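Local structure of 2,3,4,5-tetrahydropyridine-2,6-dicarboxylate N-succinyltransferase (Campylobacter jejuni, 2RIJ) at residues I319-L322 against K326-L329. The protein probably catalyses the transfer of a succinyl group from succinyl-CoA to tetrahydrodipicolinate, a step of lysine biosynthesis by the diaminopimelate route. Numbering follows the deposited sequence.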
ATOM      1  N   ILE A 319      -5.480 -17.443   2.861  1.00 25.34           N
ATOM      2  CA  ILE A 319      -6.205 -16.289   3.390  1.00 24.35           C
ATOM      3  C   ILE A 319      -6.808 -16.657   4.721  1.00 24.37           C
ATOM      4  O   ILE A 319      -7.490 -17.673   4.841  1.00 25.47           O
ATOM      5  CB  ILE A 319      -7.379 -15.838   2.400  1.00 22.74           C
ATOM      6  CG1 ILE A 319      -6.809 -15.346   1.068  1.00 32.80           C
ATOM      7  CG2 ILE A 319      -8.294 -14.795   3.040  1.00 24.77           C
ATOM      8  CD1 ILE A 319      -5.983 -14.127   1.161  1.00 29.76           C
ATOM      9  N   ALA A 320      -6.682 -15.764   5.692  1.00 24.18           N
ATOM     10  CA  ALA A 320      -7.423 -15.866   6.937  1.00 21.18           C
ATOM     11  C   ALA A 320      -8.587 -14.918   7.000  1.00 20.77           C
ATOM     12  O   ALA A 320      -8.395 -13.676   6.973  1.00 23.65           O
ATOM     13  CB  ALA A 320      -6.475 -15.623   8.138  1.00 20.95           C
ATOM     14  N   VAL A 321      -9.796 -15.472   7.106  1.00 22.21           N
ATOM     15  CA  VAL A 321     -11.027 -14.719   7.174  1.00 22.45           C
ATOM     16  C   VAL A 321     -11.553 -14.816   8.604  1.00 22.96           C
ATOM     17  O   VAL A 321     -12.323 -15.718   8.977  1.00 23.69           O
ATOM     18  CB  VAL A 321     -12.120 -15.207   6.139  1.00 22.18           C
ATOM     19  CG1 VAL A 321     -13.371 -14.372   6.235  1.00 21.48           C
ATOM     20  CG2 VAL A 321     -11.590 -15.193   4.737  1.00 21.99           C
ATOM     21  N   LEU A 322     -11.168 -13.842   9.405  1.00 24.35           N
ATOM     22  CA  LEU A 322     -11.503 -13.822  10.815  1.00 24.70           C
ATOM     23  C   LEU A 322     -12.559 -12.761  11.069  1.00 27.08           C
ATOM     24  O   LEU A 322     -12.808 -11.870  10.236  1.00 26.29           O
ATOM     25  CB  LEU A 322     -10.238 -13.554  11.652  1.00 26.70           C
ATOM     26  CG  LEU A 322      -9.015 -14.394  11.250  1.00 29.31           C
ATOM     27  CD1 LEU A 322      -7.758 -13.924  11.970  1.00 32.07           C
ATOM     28  CD2 LEU A 322      -9.358 -15.895  11.508  1.00 22.40           C
ATOM     29  N   LYS A 326     -10.651  -6.839   8.319  1.00 27.97           N
ATOM     30  CA  LYS A 326     -11.351  -5.904   7.445  1.00 27.85           C
ATOM     31  C   LYS A 326     -11.086  -6.225   5.988  1.00 28.80           C
ATOM     32  O   LYS A 326      -9.968  -6.565   5.609  1.00 30.72           O
ATOM     33  CB  LYS A 326     -10.931  -4.483   7.748  1.00 27.78           C
ATOM     34  CG  LYS A 326     -11.344  -4.013   9.141  1.00 29.08           C
ATOM     35  CD  LYS A 326     -10.674  -2.676   9.452  1.00 28.09           C
ATOM     36  CE  LYS A 326     -11.100  -2.168  10.777  1.00 39.28           C
ATOM     37  NZ  LYS A 326     -10.534  -0.810  10.938  1.00 39.44           N
ATOM     38  N   PHE A 327     -12.132  -6.093   5.183  1.00 23.45           N
ATOM     39  CA  PHE A 327     -12.112  -6.358   3.747  1.00 24.61           C
ATOM     40  C   PHE A 327     -12.672  -5.191   2.983  1.00 23.90           C
ATOM     41  O   PHE A 327     -13.672  -4.583   3.400  1.00 23.54           O
ATOM     42  CB  PHE A 327     -12.974  -7.592   3.390  1.00 26.68           C
ATOM     43  CG  PHE A 327     -12.475  -8.855   4.026  1.00 25.25           C
ATOM     44  CD1 PHE A 327     -11.472  -9.624   3.414  1.00 25.17           C
ATOM     45  CD2 PHE A 327     -12.928  -9.240   5.290  1.00 28.95           C
ATOM     46  CE1 PHE A 327     -10.993 -10.760   4.031  1.00 24.25           C
ATOM     47  CE2 PHE A 327     -12.414 -10.371   5.897  1.00 26.24           C
ATOM     48  CZ  PHE A 327     -11.458 -11.108   5.289  1.00 20.49           C
ATOM     49  N   LEU A 328     -12.052  -4.934   1.830  1.00 24.01           N
ATOM     50  CA  LEU A 328     -12.504  -3.927   0.885  0.50 24.73           C
ATOM     51  C   LEU A 328     -13.466  -4.616  -0.062  1.00 26.33           C
ATOM     52  O   LEU A 328     -13.091  -5.609  -0.705  1.00 25.48           O
ATOM     53  CB  LEU A 328     -11.311  -3.353   0.103  0.50 25.20           C
ATOM     54  CG  LEU A 328     -11.568  -2.271  -0.949  0.50 22.58           C
ATOM     55  CD1 LEU A 328     -11.956  -0.993  -0.286  0.50 18.95           C
ATOM     56  CD2 LEU A 328     -10.354  -2.035  -1.853  0.50 23.11           C
ATOM     57  N   LEU A 329     -14.688  -4.100  -0.132  1.00 25.80           N
ATOM     58  CA  LEU A 329     -15.733  -4.691  -0.954  0.50 25.96           C
ATOM     59  C   LEU A 329     -15.572  -4.327  -2.421  1.00 27.53           C
ATOM     60  O   LEU A 329     -15.389  -3.160  -2.751  1.00 25.24           O
ATOM     61  CB  LEU A 329     -17.111  -4.206  -0.493  0.50 27.63           C
ATOM     62  CG  LEU A 329     -18.287  -4.744  -1.322  0.50 28.61           C
ATOM     63  CD1 LEU A 329     -18.466  -6.182  -0.916  0.50 15.36           C
ATOM     64  CD2 LEU A 329     -19.561  -3.935  -1.101  0.50 26.82           C
TER
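Phe327 reaches from strand 326-329 to Val321 on the last strand of the parallel stack 244-245, 260-261, 278-279, 304-305 and 320-321, at the end of the left-handed parallel beta-helix formed by the hexapeptide repeats. The contact joins the edge strand of this face to strand 326-329, which with 348-350, 360-364 and 371-375 extends another sheet of the helix. From CB, which points toward 319-322, the phenylalanine side chain turns its CG anti to the carbonyl carbon (chi1 -62°), and the ring extends toward 319-322 with CE2 and CZ nearest to Val321. Phe327 CE2 lies 4.1 Å from Val321 CG1. At the tip, Phe327 CZ lies 3.9 Å from Val321 CG1 and 4.1 Å from Val321 CG2, so both branches of the valine meet the end of the ring. With chi1 at -179°, Val321 carries CG1 beside its carbonyl carbon, where it meets Phe327 CZ. The two side chains cross at about a right angle.

Phe362 packs edge-to-face with the Phe327 ring and also touches Val321, while Met371, Val373 and Leu354 add further apolar contacts to the phenylalanine. The backbone of Val321 is tied to Val304 and Gly306 of the neighbouring coil, and that of Phe327 to Tyr349. Beyond the valine methyls, Phe327 CZ also approaches the backbone, 4.1 Å from Val321 CA and 4.3 Å from Ala320 O.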